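Local coordinates for protein putative nucleotide-diphospho-sugar transferase (Desulfovibrio desulfuricans subsp. desulfuricans, PDB 3CGX) that probably transfers a sugar from a nucleotide-diphospho-sugar donor to an acceptor, though its substrates are not established, at residues C6-V11 with K92-K97; Y144-R149 with D156-I161; V40-Q45 with S208-S213. One frame throughout, in Å; residues are numbered along the deposited sequence.

Contact 1 (C6-V11 with K92-K97)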
loop_
_atom_site.group_PDB
_atom_site.type_symbol
_atom_site.label_atom_id
_atom_site.label_comp_id
_atom_site.label_asym_id
_atom_site.label_seq_id
_atom_site.Cartn_x
_atom_site.Cartn_y
_atom_site.Cartn_z
ATOM N N CYS A 6 13.093 -6.890 0.279
ATOM C CA CYS A 6 12.654 -5.734 -0.483
ATOM C C CYS A 6 11.179 -5.418 -0.224
ATOM O O CYS A 6 10.353 -6.313 -0.095
ATOM C CB CYS A 6 12.880 -5.944 -1.994
ATOM S SG CYS A 6 12.721 -4.339 -2.901
ATOM N N ILE A 7 10.886 -4.127 -0.106
ATOM C CA ILE A 7 9.507 -3.617 0.019
ATOM C C ILE A 7 9.125 -2.913 -1.271
ATOM O O ILE A 7 9.832 -2.000 -1.723
ATOM C CB ILE A 7 9.323 -2.605 1.162
ATOM C CG1 ILE A 7 9.684 -3.201 2.526
ATOM C CG2 ILE A 7 7.908 -2.031 1.152
ATOM C CD1 ILE A 7 10.090 -2.091 3.549
ATOM N N LEU A 8 8.069 -3.405 -1.907
ATOM C CA LEU A 8 7.508 -2.769 -3.093
ATOM C C LEU A 8 6.286 -1.978 -2.662
ATOM O O LEU A 8 5.283 -2.537 -2.194
ATOM C CB LEU A 8 7.122 -3.777 -4.141
ATOM C CG LEU A 8 8.171 -4.809 -4.518
ATOM C CD1 LEU A 8 7.604 -5.887 -5.481
ATOM C CD2 LEU A 8 9.448 -4.108 -5.057
ATOM N N PHE A 9 6.389 -0.675 -2.854
ATOM C CA PHE A 9 5.414 0.308 -2.356
ATOM C C PHE A 9 4.664 0.946 -3.529
ATOM O O PHE A 9 5.205 1.692 -4.297
ATOM C CB PHE A 9 6.142 1.309 -1.461
ATOM C CG PHE A 9 5.252 2.362 -0.791
ATOM C CD1 PHE A 9 4.039 2.014 -0.197
ATOM C CD2 PHE A 9 5.673 3.684 -0.680
ATOM C CE1 PHE A 9 3.278 2.968 0.492
ATOM C CE2 PHE A 9 4.861 4.644 0.000
ATOM C CZ PHE A 9 3.659 4.257 0.550
ATOM N N PHE A 10 3.402 0.569 -3.666
ATOM C CA PHE A 10 2.561 0.954 -4.796
ATOM C C PHE A 10 1.837 2.250 -4.511
ATOM O O PHE A 10 1.088 2.377 -3.531
ATOM C CB PHE A 10 1.571 -0.197 -5.132
ATOM C CG PHE A 10 2.087 -1.201 -6.116
ATOM C CD1 PHE A 10 3.390 -1.680 -6.059
ATOM C CD2 PHE A 10 1.229 -1.724 -7.106
ATOM C CE1 PHE A 10 3.846 -2.565 -7.003
ATOM C CE2 PHE A 10 1.676 -2.662 -8.014
ATOM C CZ PHE A 10 2.973 -3.078 -7.981
ATOM N N VAL A 11 2.106 3.225 -5.386
ATOM C CA VAL A 11 1.660 4.614 -5.287
ATOM C C VAL A 11 1.182 5.147 -6.646
ATOM O O VAL A 11 1.403 4.552 -7.679
ATOM C CB VAL A 11 2.839 5.532 -4.756
ATOM C CG1 VAL A 11 3.358 5.066 -3.359
ATOM C CG2 VAL A 11 4.028 5.621 -5.786
ATOM N N LYS A 92 2.419 -8.865 -10.128
ATOM C CA LYS A 92 3.224 -10.011 -10.566
ATOM C C LYS A 92 4.560 -9.576 -11.150
ATOM O O LYS A 92 5.632 -10.098 -10.786
ATOM C CB LYS A 92 2.475 -10.821 -11.640
ATOM C CG LYS A 92 3.148 -12.119 -11.960
ATOM C CD LYS A 92 2.616 -12.692 -13.245
ATOM C CE LYS A 92 1.136 -12.940 -13.209
ATOM N NZ LYS A 92 0.705 -13.642 -14.517
ATOM N N HIS A 93 4.509 -8.579 -12.035
ATOM C CA HIS A 93 5.733 -8.086 -12.674
ATOM C C HIS A 93 6.725 -7.433 -11.686
ATOM O O HIS A 93 7.946 -7.665 -11.741
ATOM C CB HIS A 93 5.390 -7.138 -13.816
ATOM C CG HIS A 93 4.662 -7.810 -14.941
ATOM N ND1 HIS A 93 3.809 -7.138 -15.798
ATOM C CD2 HIS A 93 4.612 -9.119 -15.310
ATOM C CE1 HIS A 93 3.305 -7.995 -16.674
ATOM N NE2 HIS A 93 3.763 -9.205 -16.389
ATOM N N ALA A 94 6.199 -6.676 -10.736
ATOM C CA ALA A 94 7.060 -5.982 -9.767
ATOM C C ALA A 94 7.745 -7.015 -8.829
ATOM O O ALA A 94 8.950 -6.967 -8.559
ATOM C CB ALA A 94 6.252 -4.943 -8.979
HETATM N N MSE A 95 6.976 -7.984 -8.371
HETATM C CA MSE A 95 7.536 -9.012 -7.497
HETATM C C MSE A 95 8.545 -9.910 -8.240
HETATM O O MSE A 95 9.640 -10.236 -7.740
HETATM C CB MSE A 95 6.400 -9.858 -6.936
HETATM C CG MSE A 95 5.432 -9.066 -6.094
HETATM SE SE MSE A 95 4.353 -10.167 -4.837
HETATM C CE MSE A 95 5.824 -10.373 -3.597
ATOM N N GLN A 96 8.177 -10.268 -9.462
ATOM C CA GLN A 96 9.008 -11.115 -10.298
ATOM C C GLN A 96 10.329 -10.436 -10.541
ATOM O O GLN A 96 11.377 -11.054 -10.478
ATOM C CB GLN A 96 8.327 -11.442 -11.635
ATOM C CG GLN A 96 9.211 -12.345 -12.489
ATOM C CD GLN A 96 9.369 -13.735 -11.883
ATOM O OE1 GLN A 96 10.453 -14.106 -11.440
ATOM N NE2 GLN A 96 8.277 -14.486 -11.827
ATOM N N LYS A 97 10.277 -9.137 -10.770
ATOM C CA LYS A 97 11.484 -8.341 -11.015
ATOM C C LYS A 97 12.398 -8.293 -9.799
ATOM O O LYS A 97 13.649 -8.380 -9.901
ATOM C CB LYS A 97 11.088 -6.933 -11.421
ATOM C CG LYS A 97 12.181 -5.905 -11.436
ATOM C CD LYS A 97 13.089 -5.998 -12.611
ATOM C CE LYS A 97 13.915 -4.704 -12.717
ATOM N NZ LYS A 97 14.523 -4.271 -11.414
#
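Strand 6-11 and the helical segment 92-97 run nearly antiparallel, their axes at 157° and 9.8 Å apart at closest approach, with Leu8 facing Ala94 across the gap. Two strand residues that point toward the helix, Leu8 and Phe10, supply one half of the contact; Ala94 and the selenomethionine Met95 supply the other. Leu8 does most of the reaching. Its CG stands anti to its own carbonyl carbon (chi1 -50°), and the CD1 branch ends against the helix backbone, 3.5 Å from Ala94 O. The same methyl also lies 3.9 Å from Ala94 CB and touches Met95 CG, so that it contacts two successive helix residues. Phe10 meets the helix differently: Ala94 CB sits at the edge of its ring, in the ring plane, 3.9 Å from CZ. The short alanine methyl is thus shared by an aliphatic branch and an aromatic rim. A helix packed on a strand of the central sheet is consistent with the Rossmann-like alpha/beta core of the GT-A fold, and Met95 extends the packing to Val106 and Leu108 of the adjacent strand. With no hydrogen bond between them, the two segments meet through van der Waals contact of apolar side chains, including the Leu8 methyl set against the backbone.

Contact 2 (Y144-R149 with D156-I161)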
loop_
_atom_site.group_PDB
_atom_site.type_symbol
_atom_site.label_atom_id
_atom_site.label_comp_id
_atom_site.label_asym_id
_atom_site.label_seq_id
_atom_site.Cartn_x
_atom_site.Cartn_y
_atom_site.Cartn_z
ATOM N N TYR A 144 -4.143 -5.502 1.509
ATOM C CA TYR A 144 -3.319 -4.321 1.534
ATOM C C TYR A 144 -1.827 -4.668 1.455
ATOM O O TYR A 144 -0.970 -3.796 1.233
ATOM C CB TYR A 144 -3.589 -3.501 2.794
ATOM C CG TYR A 144 -3.218 -4.206 4.103
ATOM C CD1 TYR A 144 -1.883 -4.220 4.589
ATOM C CD2 TYR A 144 -4.183 -4.822 4.865
ATOM C CE1 TYR A 144 -1.543 -4.845 5.777
ATOM C CE2 TYR A 144 -3.839 -5.468 6.069
ATOM C CZ TYR A 144 -2.533 -5.452 6.533
ATOM O OH TYR A 144 -2.283 -6.126 7.712
ATOM N N LEU A 145 -1.524 -5.939 1.688
ATOM C CA LEU A 145 -0.152 -6.446 1.587
ATOM C C LEU A 145 -0.128 -7.907 1.119
ATOM O O LEU A 145 -0.985 -8.714 1.493
ATOM C CB LEU A 145 0.598 -6.292 2.923
ATOM C CG LEU A 145 2.074 -6.753 3.058
ATOM C CD1 LEU A 145 2.828 -5.906 4.140
ATOM C CD2 LEU A 145 2.214 -8.307 3.327
ATOM N N ILE A 146 0.841 -8.218 0.269
ATOM C CA ILE A 146 1.121 -9.607 -0.123
ATOM C C ILE A 146 2.645 -9.800 -0.162
ATOM O O ILE A 146 3.368 -8.917 -0.601
ATOM C CB ILE A 146 0.447 -9.994 -1.473
ATOM C CG1 ILE A 146 0.592 -11.504 -1.691
ATOM C CG2 ILE A 146 0.934 -9.084 -2.666
ATOM C CD1 ILE A 146 -0.396 -12.037 -2.735
ATOM N N GLY A 147 3.129 -10.926 0.325
ATOM C CA GLY A 147 4.551 -11.238 0.313
ATOM C C GLY A 147 4.858 -12.686 0.081
ATOM O O GLY A 147 4.055 -13.559 0.367
ATOM N N PHE A 148 6.052 -12.920 -0.435
ATOM C CA PHE A 148 6.575 -14.255 -0.681
ATOM C C PHE A 148 8.053 -14.358 -0.426
ATOM O O PHE A 148 8.786 -13.378 -0.463
ATOM C CB PHE A 148 6.419 -14.646 -2.172
ATOM C CG PHE A 148 5.009 -14.877 -2.615
ATOM C CD1 PHE A 148 4.416 -16.124 -2.484
ATOM C CD2 PHE A 148 4.282 -13.853 -3.189
ATOM C CE1 PHE A 148 3.106 -16.322 -2.927
ATOM C CE2 PHE A 148 2.955 -14.047 -3.604
ATOM C CZ PHE A 148 2.380 -15.269 -3.483
ATOM N N ARG A 149 8.496 -15.551 -0.090
ATOM C CA ARG A 149 9.930 -15.844 -0.100
ATOM C C ARG A 149 10.232 -16.409 -1.514
ATOM O O ARG A 149 9.363 -17.040 -2.126
ATOM C CB ARG A 149 10.369 -16.755 1.075
ATOM C CG ARG A 149 9.563 -18.030 1.337
ATOM C CD ARG A 149 10.316 -18.858 2.421
ATOM N NE ARG A 149 9.822 -20.220 2.576
ATOM N N ASP A 156 1.054 -17.282 -10.173
ATOM C CA ASP A 156 -0.300 -17.701 -10.533
ATOM C C ASP A 156 -1.368 -17.115 -9.595
ATOM O O ASP A 156 -2.545 -16.996 -9.966
ATOM C CB ASP A 156 -0.409 -19.227 -10.525
ATOM C CG ASP A 156 0.222 -19.860 -11.756
ATOM O OD1 ASP A 156 0.932 -19.167 -12.527
ATOM O OD2 ASP A 156 -0.012 -21.064 -11.959
ATOM N N VAL A 157 -0.990 -16.733 -8.375
ATOM C CA VAL A 157 -2.004 -16.134 -7.458
ATOM C C VAL A 157 -2.527 -14.813 -7.991
ATOM O O VAL A 157 -3.541 -14.305 -7.513
ATOM C CB VAL A 157 -1.503 -15.920 -6.004
ATOM C CG1 VAL A 157 -0.917 -17.247 -5.475
ATOM C CG2 VAL A 157 -0.518 -14.753 -5.937
ATOM N N PHE A 158 -1.862 -14.250 -9.000
ATOM C CA PHE A 158 -2.312 -12.960 -9.557
ATOM C C PHE A 158 -3.161 -13.193 -10.809
ATOM O O PHE A 158 -3.742 -12.282 -11.364
ATOM C CB PHE A 158 -1.140 -12.045 -9.887
ATOM C CG PHE A 158 -0.306 -11.676 -8.687
ATOM C CD1 PHE A 158 -0.829 -10.869 -7.709
ATOM C CD2 PHE A 158 0.993 -12.170 -8.527
ATOM C CE1 PHE A 158 -0.062 -10.540 -6.609
ATOM C CE2 PHE A 158 1.733 -11.850 -7.440
ATOM C CZ PHE A 158 1.197 -11.031 -6.473
ATOM N N ASP A 159 -3.238 -14.438 -11.220
ATOM C CA ASP A 159 -3.911 -14.771 -12.472
ATOM C C ASP A 159 -5.356 -15.143 -12.253
ATOM O O ASP A 159 -5.710 -15.900 -11.350
ATOM C CB ASP A 159 -3.193 -15.907 -13.202
ATOM C CG ASP A 159 -1.839 -15.503 -13.714
ATOM O OD1 ASP A 159 -1.558 -14.291 -13.781
ATOM O OD2 ASP A 159 -1.044 -16.394 -14.076
ATOM N N GLY A 160 -6.195 -14.603 -13.118
ATOM C CA GLY A 160 -7.586 -14.987 -13.138
ATOM C C GLY A 160 -8.365 -14.358 -12.019
ATOM O O GLY A 160 -9.438 -14.837 -11.675
ATOM N N ILE A 161 -7.819 -13.303 -11.425
ATOM C CA ILE A 161 -8.573 -12.564 -10.419
ATOM C C ILE A 161 -9.412 -11.539 -11.169
ATOM O O ILE A 161 -8.991 -10.975 -12.173
ATOM C CB ILE A 161 -7.712 -11.897 -9.285
ATOM C CG1 ILE A 161 -7.678 -12.762 -8.010
ATOM C CG2 ILE A 161 -8.358 -10.581 -8.852
ATOM C CD1 ILE A 161 -6.829 -14.019 -8.011
#
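The loop that follows strand 143-149 of the central mixed sheet folds back over the sheet in a short 3-10 segment that includes 156-158, and this contact is where the returning chain packs on the strand it has just left. In this sheet, probably the core of a GT-A fold, the strand runs antiparallel to its neighbour 105-109, and Ile146 and Phe148, two residues apart, both point toward the loop. The turn is closed by a backbone hydrogen bond from Asp159 N to Asp156 O, 2.9 Å long, a bond that spans Val157 and Phe158. All four touching residues are buried, and no hydrogen bond crosses between the segments; the side chains meet by apolar contact. Phe158 and Ile146 approach from opposite directions. With CG1 anti to the backbone N (chi1 -171°), Ile146 extends CD1 to 4.2 Å from Phe158 CE1, meeting the ring obliquely. That methyl is equally far, 4.2 Å, from Val157 CG2, so it bridges the two loop residues. Val157 also covers its own neighbour: CG2 lies over the centre of the Phe158 ring, 3.9 Å above its plane. Beyond the pair of segments, Met95 of helix 87-100 packs against both phenylalanines, and Phe153 meets Phe148 edge-to-face. Val157 CG2 also lies at the edge of Phe148, near the ring plane and 3.8 Å from CZ.

Contact 3 (V40-Q45 with S208-S213)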
loop_
_atom_site.group_PDB
_atom_site.type_symbol
_atom_site.label_atom_id
_atom_site.label_comp_id
_atom_site.label_asym_id
_atom_site.label_seq_id
_atom_site.Cartn_x
_atom_site.Cartn_y
_atom_site.Cartn_z
ATOM N N VAL A 40 1.237 9.142 1.608
ATOM C CA VAL A 40 2.422 8.552 0.985
ATOM C C VAL A 40 3.714 8.990 1.687
ATOM O O VAL A 40 4.592 8.179 2.053
ATOM C CB VAL A 40 2.472 8.798 -0.571
ATOM C CG1 VAL A 40 3.820 8.382 -1.131
ATOM C CG2 VAL A 40 1.316 8.040 -1.310
ATOM N N GLN A 41 3.837 10.292 1.873
ATOM C CA GLN A 41 4.975 10.843 2.621
ATOM C C GLN A 41 5.158 10.234 3.980
ATOM O O GLN A 41 6.263 9.884 4.370
ATOM C CB GLN A 41 4.847 12.357 2.794
ATOM C CG GLN A 41 5.046 13.070 1.508
ATOM C CD GLN A 41 4.748 14.548 1.591
ATOM O OE1 GLN A 41 4.497 15.150 0.570
ATOM N NE2 GLN A 41 4.761 15.146 2.818
ATOM N N ASP A 42 4.085 10.135 4.733
ATOM C CA ASP A 42 4.172 9.578 6.059
ATOM C C ASP A 42 4.575 8.114 6.045
ATOM O O ASP A 42 5.426 7.694 6.852
ATOM C CB ASP A 42 2.847 9.717 6.843
ATOM C CG ASP A 42 2.499 11.167 7.173
ATOM O OD1 ASP A 42 3.366 12.023 7.044
ATOM O OD2 ASP A 42 1.337 11.424 7.516
HETATM N N MSE A 43 3.964 7.324 5.160
HETATM C CA MSE A 43 4.317 5.890 5.079
HETATM C C MSE A 43 5.779 5.701 4.673
HETATM O O MSE A 43 6.471 4.855 5.249
HETATM C CB MSE A 43 3.379 5.143 4.131
HETATM C CG MSE A 43 1.914 5.085 4.597
HETATM SE SE MSE A 43 0.826 4.104 3.375
HETATM C CE MSE A 43 1.489 2.296 3.823
ATOM N N LEU A 44 6.243 6.501 3.728
ATOM C CA LEU A 44 7.642 6.447 3.244
ATOM C C LEU A 44 8.644 6.707 4.354
ATOM O O LEU A 44 9.662 5.998 4.473
ATOM C CB LEU A 44 7.862 7.395 2.046
ATOM C CG LEU A 44 9.263 7.452 1.433
ATOM C CD1 LEU A 44 9.555 6.106 0.782
ATOM C CD2 LEU A 44 9.430 8.658 0.430
ATOM N N GLN A 45 8.338 7.685 5.196
ATOM C CA GLN A 45 9.183 8.008 6.323
ATOM C C GLN A 45 9.352 6.797 7.240
ATOM O O GLN A 45 10.470 6.491 7.694
ATOM C CB GLN A 45 8.609 9.226 7.071
ATOM C CG GLN A 45 9.390 9.639 8.278
ATOM C CD GLN A 45 8.889 10.961 8.829
ATOM O OE1 GLN A 45 7.725 11.354 8.621
ATOM N NE2 GLN A 45 9.765 11.667 9.510
ATOM N N SER A 208 -2.653 7.724 19.472
ATOM C CA SER A 208 -1.615 6.781 18.964
ATOM C C SER A 208 -0.509 7.580 18.279
ATOM O O SER A 208 -0.617 8.787 18.141
ATOM C CB SER A 208 -2.156 5.693 18.033
ATOM O OG SER A 208 -2.301 6.127 16.678
ATOM N N SER A 209 0.567 6.932 17.862
ATOM C CA SER A 209 1.705 7.688 17.281
ATOM C C SER A 209 1.409 8.313 15.903
ATOM O O SER A 209 2.188 9.142 15.393
ATOM C CB SER A 209 2.887 6.789 17.083
ATOM O OG SER A 209 2.637 5.913 16.012
ATOM N N PHE A 210 0.326 7.856 15.278
ATOM C CA PHE A 210 -0.131 8.475 14.027
ATOM C C PHE A 210 -0.537 9.933 14.275
ATOM O O PHE A 210 -0.555 10.763 13.344
ATOM C CB PHE A 210 -1.297 7.703 13.429
ATOM C CG PHE A 210 -1.706 8.193 12.055
ATOM C CD1 PHE A 210 -0.819 8.111 11.003
ATOM C CD2 PHE A 210 -2.942 8.734 11.836
ATOM C CE1 PHE A 210 -1.160 8.543 9.777
ATOM C CE2 PHE A 210 -3.294 9.197 10.565
ATOM C CZ PHE A 210 -2.415 9.082 9.560
ATOM N N ARG A 211 -0.865 10.233 15.533
ATOM C CA ARG A 211 -1.200 11.624 15.942
ATOM C C ARG A 211 -0.081 12.643 15.641
ATOM O O ARG A 211 -0.344 13.835 15.431
ATOM C CB ARG A 211 -1.584 11.684 17.408
ATOM N N ARG A 212 1.162 12.175 15.548
ATOM C CA ARG A 212 2.296 13.079 15.244
ATOM C C ARG A 212 2.617 13.185 13.766
ATOM O O ARG A 212 3.570 13.856 13.399
ATOM C CB ARG A 212 3.558 12.631 15.960
ATOM C CG ARG A 212 3.294 12.286 17.390
ATOM C CD ARG A 212 4.596 12.143 18.132
ATOM N NE ARG A 212 5.130 13.464 18.413
ATOM C CZ ARG A 212 6.413 13.713 18.627
ATOM N NH1 ARG A 212 7.302 12.731 18.535
ATOM N NH2 ARG A 212 6.798 14.951 18.910
ATOM N N SER A 213 1.821 12.532 12.920
ATOM C CA SER A 213 2.055 12.545 11.487
ATOM C C SER A 213 1.568 13.824 10.807
ATOM O O SER A 213 0.730 14.552 11.339
ATOM C CB SER A 213 1.381 11.335 10.820
ATOM O OG SER A 213 -0.047 11.406 10.864
#
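The Phe210 ring and the Asp42 carboxylate are the flat groups that meet here: Asp42 OD2 approaches the ring obliquely and comes no nearer than 4.4 Å, at Phe210 CE1. One face of the ring carries Ser213 OG, 3.2 Å above the plane and offset toward the rim. The carboxylate lies closer to Ser213, with OD2 3.3 Å from Ser213 CB and 3.6 Å from Ser213 OG, a van der Waals approach with no hydrogen bond between the two residues. Asp42 spends its oxygens just beyond the segment instead: OD1 is hydrogen-bonded to Ser214 OG and OD2 to Thr215 OG1, so both carboxylate oxygens are engaged at the start of the next helix. A chi1 of -67°, with CG anti to the carbonyl carbon, aims the group from helix 29-47 at that start. The 208-213 segment ends in a helix N-cap. Ser213 immediately precedes helix 214-221, and its OG accepts a hydrogen bond from Tyr216 N in the first turn. The same hydroxyl donates to Phe210 O over 2.6 Å, in the carbonyl plane and with a C=O...O angle of 150°. Phe210 O receives a second bond from Ser213 N, at 3.0 Å, and this double grip ties the capping residue to the 3-10 turn 209-212. Next to the N-terminus of helix 214-221 the carboxylate would probably be stabilised by the helix dipole as well as by its two hydroxyl partners. The buried Phe210 ring also touches Asn205 and Asp115.

How the contacts relate
Contacts 1 and 2 are buried and apolar, and both reach the central sheet: one sets helix 87-100 on strand 5-11, the other returns a loop to strand 143-149. Helix 87-100 of contact 1 also packs on contact 2: Met95 SE lies 3.7 Å from Phe158 CZ, and Lys92 NZ forms a salt bridge with Asp159 OD1, a charged link at the margin of two apolar contacts. Contact 3 lies on the other side of the chain's centre and is only partly buried; there a carboxylate and a capping serine dominate, with one phenylalanine ring beside them. It still joins contact 1 through helix 29-47, whose Val40 and Met43 pack on Phe9. Contacts 2 and 3 do not touch.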